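Local coordinates for protein gamma-glutamyltransferase 1 Threonine peptidase. MEROPS family T03 S-subunit (Pseudomonas nitroreducens, PDB 5ZJG) that catalyses the transfer of gamma-glutamyl groups from glutathione and other gamma-glutamyl compounds to amino acids and peptides, and hydrolyses glutathione to glutamate and cysteinylglycine, at residues Y136-P141 against L157-W162; N52-V57 against G93-F98; T17-W22 against N38-D43; S5-D10 against G83-V88. One frame throughout, in Å; residues are numbered along the deposited sequence.

Contact 1 is a surface contact, while contacts 2, 3 and 4 are buried. Contacts 1, 2 and 3 border bound glycines in the glutamate-site region, contacts 1 and 3 touching the same one. Contacts 1 and 2 meet through Gln160 and Arg96, and contacts 2 and 3 through Phe54 and Trp22. Contact 4 lies apart, its centre 27 Å or more from the other three centres, although its strand 2-7 neighbours strand 13-19 of contact 3 in one sheet. Chemistry follows place: a parallel strand pair and aspartate-braced turns in contact 1, a phenyl ring over a glycine in contact 2, amides and carboxylates in contact 3, and chiefly valine methyls between sheets in contact 4.

Contact 1 (Y136-P141 against L157-W162); sequences YDAYAP and LEDQGW. With GLY (glycine), chain F.
Tyr136 and Asp159 form the parallel bridge that joins strands 133-136 and 156-159, the two strands of a beta-alpha-beta crossover whose helix is 144-153. Two nearly straight backbone bonds flank Tyr136: its N donates to Glu158 O at 3.0 Å, and its O accepts from Gln160 N at the same length. The hydrogen on Asp159 CA also points at Tyr136 O.

The tyrosine ring covers this pairing. With CG set between the backbone N and the carbonyl carbon (chi1 63°), one ring face lies on the peptide linking Glu158 and Asp159. CE1 meets Asp159 CB at 3.5 Å, while Leu157 CB comes in the ring plane to the CE2 edge, 3.9 Å away. A large flat residue suits this partly exposed place, since its face can lie over a whole peptide group.

Beyond the bridge, aspartates shape the chain. Asp159 OD1 takes Gly161 N at 2.9 Å in an Asx turn and accepts a hydrogen bond from a water, which in turn accepts from Ala138 N, bridging the segments. Asp137 OD1 receives Ala140 N, and its OD2 is held by Met164 N and a salt bridge to Arg184. Gln160 NE2 binds Trp162 O at 2.9 Å and lies above one indole face; on the opposite face, over the ring centre, sits CA of a bound glycine.

Carboxylates thus take up N-H groups of the turns, while the Gln160 amide, gripping Trp162 O and bonded through OE1 to Arg96 NE, probably helps place the indole beside the bound glycine.

Contact 2 (N52-V57 against G93-F98); sequences NAFGVV and GGSRIF. With GLY (glycine), chain G.
Phe54 projects from a type I turn, residues 52 to 55, onto the start of the segment that leads into helix 97-109. Its CB passes Ser95 OG at 3.7 Å. CG stands beside the backbone N and anti to the carbonyl carbon (chi1 -71°), which lays the ring under the Gly94 backbone. CD1 lies below Gly94 CA and Ser95 N, and CE1 comes within 3.5 Å of Gly94 CA. That carbon sits over the ring face, 21° off the normal, a CH-pi contact. At the tip, Phe54 CZ touches O of a bound glycine.

Glycine at position 94 is what lets the ring come so near, because a CB there would collide with CE1. Trp22 stacks on Phe54 as well, so with an alanine here the Gly94 backbone would probably lose its aromatic cover and the Trp22 ring be left freer to turn.

Polar groups frame the ring. Phe54 O accepts a weak bond from Arg96 NH1, at 3.2 Å, and another bond from Gln127 NE2. Arg96 NH1 also donates to Ser95 OG, which is bonded in addition to Gln127. On the turn side, Asn52 OD1 receives Phe54 N and Val56 N from opposite faces of its amide, an Asx turn, while Val56 CG1 packs on Ser95 CB at 3.6 Å.

Gly93 N and Gly94 N both point at OXT of the bound glycine, though the modelled distances are too short to be trusted. Paired backbone N-H groups converging on one oxygen are consistent with the oxyanion hole of gamma-glutamyltransferases.

Contact 3 (T17-W22 against N38-D43); sequences TYTLNW and NDEMDD. With GLY (glycine), chain E; GLY (glycine), chain F.
Asn21 and Asp39 grip one another where the end of strand 13-19 meets the loop and 3-10 turn of residues 38-43. Between the segments, Asp39 N donates to Leu20 O at 2.9 Å; Asn21 ND2 reaches Asp39 O at 3.0 Å in a straight line (179°); and Trp22 N meets the syn lone pair of Asp39 OD1. Aspartate suits its place because its backbone and side chain serve three successive residues.

Within each segment, Thr19 OG1 takes Asn21 N, an ST turn, and is bonded to the hydroxyl of Thr1, the probable nucleophile; Asn38 OD1 accepts Glu40 N in an Asx turn and is also bonded to the backbone of another protein chain.

One water accepts from Asn21 ND2 and Trp22 NE1 and donates to Asp42 OD2 and Asp43 OD1; Asp42 OD1 is bonded to a polar side chain of the other chain.

With CG anti to the backbone nitrogen (chi1 -168°), Asn21 turns OD1 to the amino N of a bound glycine, at 2.8 Å; Asp43 OD2 binds the same N at 2.6 Å, and Glu40 OE2 lies 2.8 Å from it. With a leucine in place of Asn21, Asp39 O would probably lose the amide that grips it, and the ligand nitrogen one of its partners.

Glu40 and Asp43 also form salt bridges with basic side chains of the other chain. One amide and two carboxylates round an amino group are consistent with the family's glutamate site.

Contact 4 (S5-D10 against G83-V88); sequences SIVDKD and GHVSLV
Ser5, Val7, Val85 and Val88 meet without any ring between them, and the flat elements here are two beta sheets. On the inner face of strand 2-7 stand Ser5 and Val7; on the facing side of strand 84-90 stand Val85 and Val88. Their other faces carry Ile6, packed on another protein chain, and Leu87, packed on helix 97-109. At the edge, strand 2-7 pairs with a strand of that other chain. This is the face-to-face sheet packing at the middle of the Ntn-hydrolase sandwich.

The two strand segments run nearly antiparallel, at 158°, with axes 8.0 Å apart. Side chains fill the interval, and beta-branched valine suits it by offering two methyls from a short, stiff stem. Ala13 and Ser15 of strand 13-19 also touch Val88, their small side chains leaving room for its methyls.

Ser5 is compact enough for its CB to rest 3.6 Å from Val88 CG1. Its buried hydroxyl is satisfied by Gln168 O and His3 NE2. A classic beta bulge, in which Ser86 and Leu87 both face Val79, adds a residue that lets Val85 and Val88, three apart, both point at strand 2-7.

Val88 holds CG1 anti to its own nitrogen (chi1 -174°) and thereby spreads its methyls along strand 2-7: CG1 lies over Ser5, while CG2 meets Val7 CG2 at 3.6 Å, the same methyl that approaches Val85 CG1 at 4.4 Å.

Contact 1 (Y136-P141 against L157-W162)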
# COMPACT_ATOMS: atom_id res chain seq x y z
N TYR B 136 1.78 -17.08 -7.25
CA TYR B 136 0.99 -16.61 -8.38
C TYR B 136 -0.45 -16.44 -7.92
O TYR B 136 -0.82 -16.86 -6.82
CB TYR B 136 1.09 -17.58 -9.57
CG TYR B 136 0.56 -18.98 -9.31
CD1 TYR B 136 -0.79 -19.25 -9.42
CD2 TYR B 136 1.42 -20.03 -9.00
CE1 TYR B 136 -1.29 -20.53 -9.23
CE2 TYR B 136 0.94 -21.33 -8.79
CZ TYR B 136 -0.43 -21.56 -8.90
OH TYR B 136 -0.94 -22.82 -8.71
N ASP B 137 -1.27 -15.77 -8.73
CA ASP B 137 -2.69 -15.65 -8.46
C ASP B 137 -3.51 -16.42 -9.50
O ASP B 137 -2.99 -16.91 -10.51
CB ASP B 137 -3.13 -14.18 -8.38
CG ASP B 137 -2.92 -13.40 -9.67
OD1 ASP B 137 -2.59 -14.00 -10.71
OD2 ASP B 137 -3.09 -12.15 -9.62
N ALA B 138 -4.80 -16.55 -9.21
CA ALA B 138 -5.68 -17.32 -10.09
C ALA B 138 -6.06 -16.54 -11.33
O ALA B 138 -6.49 -17.14 -12.32
CB ALA B 138 -6.93 -17.75 -9.31
N TYR B 139 -5.90 -15.21 -11.30
CA TYR B 139 -6.08 -14.40 -12.49
C TYR B 139 -5.12 -14.81 -13.61
O TYR B 139 -5.51 -14.86 -14.78
CB TYR B 139 -5.91 -12.91 -12.13
CG TYR B 139 -5.68 -12.02 -13.32
CD1 TYR B 139 -6.73 -11.52 -14.07
CD2 TYR B 139 -4.39 -11.68 -13.70
CE1 TYR B 139 -6.51 -10.71 -15.17
CE2 TYR B 139 -4.15 -10.89 -14.80
CZ TYR B 139 -5.22 -10.40 -15.53
OH TYR B 139 -4.99 -9.59 -16.61
N ALA B 140 -3.87 -15.12 -13.27
CA ALA B 140 -2.86 -15.49 -14.27
C ALA B 140 -1.92 -16.53 -13.67
O ALA B 140 -0.74 -16.26 -13.42
CB ALA B 140 -2.09 -14.26 -14.75
N PRO B 141 -2.42 -17.74 -13.43
CA PRO B 141 -1.61 -18.74 -12.74
C PRO B 141 -0.44 -19.20 -13.59
O PRO B 141 -0.49 -19.21 -14.82
CB PRO B 141 -2.60 -19.89 -12.49
CG PRO B 141 -3.56 -19.78 -13.63
CD PRO B 141 -3.72 -18.29 -13.86
N LEU B 157 5.79 -23.66 -6.55
CA LEU B 157 4.79 -22.72 -7.03
C LEU B 157 3.51 -22.85 -6.22
O LEU B 157 3.03 -23.97 -5.99
CB LEU B 157 4.49 -22.95 -8.51
CG LEU B 157 5.73 -23.18 -9.36
CD1 LEU B 157 5.35 -23.35 -10.83
CD2 LEU B 157 6.73 -22.05 -9.19
N GLU B 158 2.96 -21.72 -5.78
CA GLU B 158 1.76 -21.73 -4.95
C GLU B 158 0.81 -20.62 -5.37
O GLU B 158 1.23 -19.48 -5.59
CB GLU B 158 2.11 -21.58 -3.47
CG GLU B 158 2.05 -22.89 -2.71
CD GLU B 158 2.63 -22.79 -1.32
OE1 GLU B 158 2.43 -21.74 -0.67
OE2 GLU B 158 3.30 -23.75 -0.90
N ASP B 159 -0.47 -20.97 -5.47
CA ASP B 159 -1.53 -19.99 -5.62
C ASP B 159 -1.73 -19.32 -4.26
O ASP B 159 -2.12 -19.99 -3.30
CB ASP B 159 -2.81 -20.66 -6.11
CG ASP B 159 -3.96 -19.68 -6.29
OD1 ASP B 159 -3.82 -18.49 -5.91
OD2 ASP B 159 -5.01 -20.10 -6.82
N GLN B 160 -1.43 -18.02 -4.17
CA GLN B 160 -1.50 -17.35 -2.88
C GLN B 160 -2.93 -17.13 -2.41
O GLN B 160 -3.14 -16.84 -1.23
CB GLN B 160 -0.75 -16.02 -2.91
CG GLN B 160 -1.31 -15.00 -3.86
CD GLN B 160 -0.46 -13.75 -3.88
OE1 GLN B 160 0.71 -13.78 -3.51
NE2 GLN B 160 -1.04 -12.65 -4.32
N GLY B 161 -3.91 -17.30 -3.30
CA GLY B 161 -5.31 -17.25 -2.92
C GLY B 161 -5.92 -15.87 -2.92
O GLY B 161 -7.02 -15.70 -2.40
N TRP B 162 -5.22 -14.89 -3.48
CA TRP B 162 -5.75 -13.55 -3.69
C TRP B 162 -4.96 -12.91 -4.81
O TRP B 162 -3.81 -13.29 -5.08
CB TRP B 162 -5.69 -12.69 -2.42
CG TRP B 162 -4.41 -12.79 -1.67
CD1 TRP B 162 -4.07 -13.76 -0.78
CD2 TRP B 162 -3.31 -11.88 -1.72
NE1 TRP B 162 -2.81 -13.53 -0.28
CE2 TRP B 162 -2.32 -12.37 -0.84
CE3 TRP B 162 -3.06 -10.70 -2.43
CZ2 TRP B 162 -1.11 -11.72 -0.64
CZ3 TRP B 162 -1.85 -10.06 -2.24
CH2 TRP B 162 -0.88 -10.58 -1.36
N GLY F . -5.87 -10.29 0.87
CA GLY F . -4.60 -9.59 0.76
C GLY F . -4.72 -8.11 1.06
O GLY F . -5.66 -7.67 1.72
O HOH W 1 -5.34 -16.26 -6.30

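Contact 2 (N52-V57 against G93-F98)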
# COMPACT_ATOMS: atom_id res chain seq x y z
N ASN B 52 5.11 -12.96 9.56
CA ASN B 52 3.80 -12.38 9.77
C ASN B 52 2.85 -12.93 8.70
O ASN B 52 3.14 -13.92 8.02
CB ASN B 52 3.89 -10.85 9.78
CG ASN B 52 4.00 -10.24 8.38
OD1 ASN B 52 4.27 -10.93 7.40
ND2 ASN B 52 3.82 -8.93 8.30
N ALA B 53 1.67 -12.31 8.57
CA ALA B 53 0.64 -12.85 7.69
C ALA B 53 1.04 -12.81 6.22
O ALA B 53 0.48 -13.56 5.42
CB ALA B 53 -0.67 -12.09 7.89
N PHE B 54 1.99 -11.96 5.86
CA PHE B 54 2.53 -11.93 4.50
C PHE B 54 3.78 -12.76 4.32
O PHE B 54 4.36 -12.75 3.23
CB PHE B 54 2.82 -10.48 4.09
CG PHE B 54 1.59 -9.67 3.86
CD1 PHE B 54 0.81 -9.87 2.73
CD2 PHE B 54 1.20 -8.71 4.78
CE1 PHE B 54 -0.33 -9.13 2.53
CE2 PHE B 54 0.06 -7.97 4.59
CZ PHE B 54 -0.71 -8.17 3.46
N GLY B 55 4.23 -13.48 5.34
CA GLY B 55 5.41 -14.32 5.20
C GLY B 55 6.73 -13.60 5.40
O GLY B 55 7.78 -14.21 5.18
N VAL B 56 6.71 -12.32 5.76
CA VAL B 56 7.95 -11.56 5.91
C VAL B 56 8.38 -11.59 7.37
O VAL B 56 7.57 -11.75 8.29
CB VAL B 56 7.79 -10.11 5.40
CG1 VAL B 56 7.52 -10.14 3.90
CG2 VAL B 56 6.66 -9.36 6.13
N VAL B 57 9.69 -11.44 7.59
CA VAL B 57 10.26 -11.54 8.93
C VAL B 57 11.03 -10.26 9.25
O VAL B 57 11.23 -9.39 8.41
CB VAL B 57 11.17 -12.79 9.07
CG1 VAL B 57 10.38 -14.06 8.79
CG2 VAL B 57 12.38 -12.70 8.17
N GLY B 93 -1.24 -5.04 -2.00
CA GLY B 93 -0.68 -6.37 -2.14
C GLY B 93 0.31 -6.75 -1.05
O GLY B 93 1.03 -7.74 -1.23
N GLY B 94 0.37 -6.01 0.05
CA GLY B 94 1.29 -6.36 1.11
C GLY B 94 2.71 -6.46 0.58
O GLY B 94 3.18 -5.58 -0.14
N SER B 95 3.40 -7.54 0.94
CA SER B 95 4.80 -7.72 0.55
C SER B 95 4.99 -7.90 -0.95
O SER B 95 6.14 -7.95 -1.37
CB SER B 95 5.41 -8.93 1.27
OG SER B 95 4.76 -10.13 0.92
N ARG B 96 3.92 -7.99 -1.73
CA ARG B 96 3.99 -8.06 -3.19
C ARG B 96 3.97 -6.68 -3.86
O ARG B 96 4.13 -6.61 -5.08
CB ARG B 96 2.81 -8.88 -3.71
CG ARG B 96 2.87 -10.40 -3.49
CD ARG B 96 2.92 -10.81 -2.01
NE ARG B 96 2.49 -12.21 -1.86
CZ ARG B 96 2.57 -12.91 -0.74
NH1 ARG B 96 3.07 -12.37 0.37
NH2 ARG B 96 2.14 -14.17 -0.72
N ILE B 97 3.79 -5.60 -3.11
CA ILE B 97 3.52 -4.30 -3.73
C ILE B 97 4.68 -3.86 -4.59
O ILE B 97 4.51 -3.49 -5.76
CB ILE B 97 3.19 -3.25 -2.66
CG1 ILE B 97 1.79 -3.53 -2.12
CG2 ILE B 97 3.30 -1.82 -3.23
CD1 ILE B 97 1.46 -2.72 -0.86
N PHE B 98 5.88 -3.81 -4.02
CA PHE B 98 6.97 -3.24 -4.81
C PHE B 98 7.52 -4.20 -5.86
O PHE B 98 8.07 -3.73 -6.86
CB PHE B 98 8.10 -2.72 -3.91
CG PHE B 98 8.56 -3.70 -2.87
CD1 PHE B 98 9.49 -4.67 -3.18
CD2 PHE B 98 8.09 -3.61 -1.56
CE1 PHE B 98 9.94 -5.57 -2.20
CE2 PHE B 98 8.52 -4.50 -0.60
CZ PHE B 98 9.45 -5.48 -0.93
N GLY G . -3.75 -7.35 0.57
CA GLY G . -3.78 -5.91 0.70
C GLY G . -2.45 -5.37 1.17
O GLY G . -2.12 -5.45 2.36
OXT GLY G . -1.69 -4.82 0.39

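Contact 3 (T17-W22 against N38-D43)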
# COMPACT_ATOMS: atom_id res chain seq x y z
N THR B 17 -1.51 5.38 -1.65
CA THR B 17 -1.82 4.03 -1.20
C THR B 17 -2.22 4.11 0.26
O THR B 17 -1.50 4.71 1.06
CB THR B 17 -0.62 3.09 -1.36
OG1 THR B 17 0.01 3.27 -2.66
CG2 THR B 17 -1.08 1.63 -1.19
N TYR B 18 -3.38 3.55 0.62
CA TYR B 18 -3.71 3.54 2.04
C TYR B 18 -4.49 2.26 2.35
O TYR B 18 -4.84 1.50 1.44
CB TYR B 18 -4.42 4.83 2.47
CG TYR B 18 -5.85 5.07 2.01
CD1 TYR B 18 -6.36 4.51 0.83
CD2 TYR B 18 -6.67 5.91 2.74
CE1 TYR B 18 -7.68 4.76 0.44
CE2 TYR B 18 -7.99 6.16 2.37
CZ TYR B 18 -8.48 5.60 1.21
OH TYR B 18 -9.77 5.81 0.84
N THR B 19 -4.67 1.98 3.63
CA THR B 19 -5.03 0.61 3.97
C THR B 19 -5.50 0.49 5.41
O THR B 19 -5.20 1.32 6.27
CB THR B 19 -3.83 -0.32 3.76
OG1 THR B 19 -4.24 -1.68 3.91
CG2 THR B 19 -2.72 0.01 4.74
N LEU B 20 -6.22 -0.61 5.66
CA LEU B 20 -6.45 -1.14 7.01
C LEU B 20 -5.51 -2.29 7.33
O LEU B 20 -5.52 -2.80 8.46
CB LEU B 20 -7.89 -1.63 7.13
CG LEU B 20 -9.01 -0.60 7.08
CD1 LEU B 20 -10.34 -1.36 7.11
CD2 LEU B 20 -8.91 0.36 8.28
N ASN B 21 -4.68 -2.67 6.36
CA ASN B 21 -3.87 -3.88 6.28
C ASN B 21 -4.73 -4.99 5.66
O ASN B 21 -4.98 -4.94 4.46
CB ASN B 21 -3.25 -4.30 7.61
CG ASN B 21 -2.20 -5.38 7.42
OD1 ASN B 21 -1.78 -5.67 6.30
ND2 ASN B 21 -1.76 -6.00 8.51
N TRP B 22 -5.18 -5.98 6.41
CA TRP B 22 -5.97 -7.02 5.77
C TRP B 22 -7.38 -6.50 5.49
O TRP B 22 -7.75 -5.39 5.88
CB TRP B 22 -5.95 -8.29 6.61
CG TRP B 22 -4.60 -8.87 6.50
CD1 TRP B 22 -3.53 -8.61 7.30
CD2 TRP B 22 -4.12 -9.76 5.47
NE1 TRP B 22 -2.43 -9.30 6.86
CE2 TRP B 22 -2.77 -10.01 5.74
CE3 TRP B 22 -4.72 -10.38 4.36
CZ2 TRP B 22 -1.99 -10.86 4.95
CZ3 TRP B 22 -3.95 -11.22 3.58
CH2 TRP B 22 -2.60 -11.45 3.87
N ASN B 38 -7.89 -0.53 11.72
CA ASN B 38 -6.84 -1.29 11.09
C ASN B 38 -6.36 -2.44 11.96
O ASN B 38 -6.54 -2.46 13.18
CB ASN B 38 -5.67 -0.37 10.78
CG ASN B 38 -4.96 0.11 12.02
OD1 ASN B 38 -4.04 -0.55 12.53
ND2 ASN B 38 -5.39 1.26 12.53
N ASP B 39 -5.72 -3.42 11.31
CA ASP B 39 -4.91 -4.41 12.01
C ASP B 39 -3.47 -4.28 11.50
O ASP B 39 -2.81 -5.27 11.19
CB ASP B 39 -5.49 -5.83 11.90
CG ASP B 39 -5.56 -6.41 10.48
OD1 ASP B 39 -5.34 -5.70 9.48
OD2 ASP B 39 -5.89 -7.61 10.37
N GLU B 40 -2.98 -3.03 11.49
CA GLU B 40 -1.65 -2.73 10.97
C GLU B 40 -0.54 -3.25 11.87
O GLU B 40 0.61 -3.36 11.43
CB GLU B 40 -1.49 -1.23 10.77
CG GLU B 40 -0.78 -0.85 9.50
CD GLU B 40 -1.63 -1.03 8.24
OE1 GLU B 40 -2.70 -0.39 8.12
OE2 GLU B 40 -1.22 -1.81 7.37
N MET B 41 -0.83 -3.55 13.14
CA MET B 41 0.24 -3.97 14.04
C MET B 41 0.93 -5.23 13.55
O MET B 41 2.08 -5.48 13.93
CB MET B 41 -0.31 -4.18 15.45
CG MET B 41 -0.79 -2.88 16.13
SD MET B 41 0.54 -1.75 16.57
CE MET B 41 1.27 -2.53 18.00
N ASP B 42 0.27 -6.04 12.73
CA ASP B 42 0.90 -7.27 12.26
C ASP B 42 2.05 -7.01 11.29
O ASP B 42 2.79 -7.96 10.97
CB ASP B 42 -0.13 -8.20 11.60
CG ASP B 42 0.45 -9.58 11.27
OD1 ASP B 42 0.78 -10.35 12.20
OD2 ASP B 42 0.59 -9.90 10.07
N ASP B 43 2.23 -5.77 10.83
CA ASP B 43 3.36 -5.42 9.98
C ASP B 43 4.64 -5.22 10.77
O ASP B 43 5.73 -5.23 10.17
CB ASP B 43 3.02 -4.17 9.15
CG ASP B 43 2.23 -4.50 7.89
OD1 ASP B 43 2.08 -5.71 7.57
OD2 ASP B 43 1.76 -3.54 7.24
N GLY E . -0.16 -3.60 5.43
CA GLY E . 0.67 -3.94 4.29
C GLY E . 1.73 -2.88 4.05
O GLY E . 2.73 -3.10 3.36
OXT GLY E . 1.59 -1.77 4.56
N GLY F . -5.87 -10.29 0.87
CA GLY F . -4.60 -9.59 0.76
C GLY F . -4.72 -8.11 1.06
O GLY F . -5.66 -7.67 1.72
O HOH W 2 0.26 -8.01 8.14

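Contact 4 (S5-D10 against G83-V88)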
# COMPACT_ATOMS: atom_id res chain seq x y z
N SER B 5 -4.45 7.00 -8.29
CA SER B 5 -3.49 7.85 -8.98
C SER B 5 -4.26 8.98 -9.63
O SER B 5 -5.33 8.74 -10.19
CB SER B 5 -2.72 7.06 -10.04
OG SER B 5 -1.91 6.06 -9.44
N ILE B 6 -3.73 10.20 -9.56
CA ILE B 6 -4.41 11.38 -10.10
C ILE B 6 -3.39 12.30 -10.72
O ILE B 6 -2.31 12.51 -10.17
CB ILE B 6 -5.22 12.15 -9.02
CG1 ILE B 6 -6.34 11.26 -8.45
CG2 ILE B 6 -5.81 13.42 -9.61
CD1 ILE B 6 -7.02 11.82 -7.23
N VAL B 7 -3.73 12.87 -11.86
CA VAL B 7 -2.96 13.94 -12.49
C VAL B 7 -3.94 15.05 -12.81
O VAL B 7 -5.02 14.79 -13.33
CB VAL B 7 -2.26 13.44 -13.77
CG1 VAL B 7 -1.58 14.59 -14.51
CG2 VAL B 7 -1.23 12.39 -13.44
N ASP B 8 -3.56 16.30 -12.53
CA ASP B 8 -4.43 17.40 -12.93
C ASP B 8 -3.89 18.10 -14.18
O ASP B 8 -2.82 17.77 -14.69
CB ASP B 8 -4.68 18.39 -11.77
CG ASP B 8 -3.45 19.19 -11.34
OD1 ASP B 8 -2.55 19.46 -12.15
OD2 ASP B 8 -3.42 19.59 -10.15
N LYS B 9 -4.70 19.02 -14.71
CA LYS B 9 -4.39 19.65 -15.99
C LYS B 9 -3.16 20.54 -15.94
O LYS B 9 -2.65 20.93 -16.99
CB LYS B 9 -5.59 20.47 -16.48
CG LYS B 9 -5.93 21.69 -15.64
CD LYS B 9 -7.17 22.38 -16.18
CE LYS B 9 -7.55 23.59 -15.34
NZ LYS B 9 -7.91 23.20 -13.94
N ASP B 10 -2.68 20.86 -14.74
CA ASP B 10 -1.45 21.62 -14.55
C ASP B 10 -0.23 20.72 -14.44
O ASP B 10 0.87 21.22 -14.21
CB ASP B 10 -1.57 22.49 -13.30
CG ASP B 10 -2.64 23.56 -13.43
OD1 ASP B 10 -2.70 24.21 -14.49
OD2 ASP B 10 -3.42 23.74 -12.47
N GLY B 83 11.61 16.78 -15.70
CA GLY B 83 10.87 17.64 -14.81
C GLY B 83 9.37 17.57 -14.97
O GLY B 83 8.66 18.36 -14.34
N HIS B 84 8.86 16.65 -15.78
CA HIS B 84 7.43 16.53 -16.02
C HIS B 84 6.95 15.13 -15.68
O HIS B 84 7.59 14.13 -16.04
CB HIS B 84 7.09 16.87 -17.47
CG HIS B 84 7.46 18.27 -17.87
ND1 HIS B 84 6.81 19.37 -17.36
CD2 HIS B 84 8.40 18.74 -18.71
CE1 HIS B 84 7.34 20.47 -17.88
NE2 HIS B 84 8.31 20.11 -18.70
N VAL B 85 5.81 15.06 -14.99
CA VAL B 85 5.20 13.78 -14.71
C VAL B 85 5.05 12.99 -16.00
O VAL B 85 4.56 13.51 -17.01
CB VAL B 85 3.85 13.97 -13.99
CG1 VAL B 85 3.16 12.63 -13.83
CG2 VAL B 85 4.06 14.62 -12.63
N SER B 86 5.48 11.74 -15.96
CA SER B 86 5.33 10.82 -17.07
C SER B 86 4.51 9.58 -16.73
O SER B 86 3.80 9.06 -17.59
CB SER B 86 6.71 10.38 -17.59
OG SER B 86 7.43 9.76 -16.55
N LEU B 87 4.57 9.10 -15.49
CA LEU B 87 3.80 7.92 -15.11
C LEU B 87 3.47 7.97 -13.62
O LEU B 87 4.36 8.24 -12.81
CB LEU B 87 4.58 6.64 -15.46
CG LEU B 87 3.94 5.28 -15.20
CD1 LEU B 87 2.83 5.05 -16.17
CD2 LEU B 87 4.95 4.16 -15.28
N VAL B 88 2.23 7.69 -13.26
CA VAL B 88 1.81 7.63 -11.85
C VAL B 88 1.25 6.23 -11.60
O VAL B 88 0.41 5.77 -12.36
CB VAL B 88 0.75 8.71 -11.55
CG1 VAL B 88 0.42 8.76 -10.08
CG2 VAL B 88 1.20 10.10 -12.07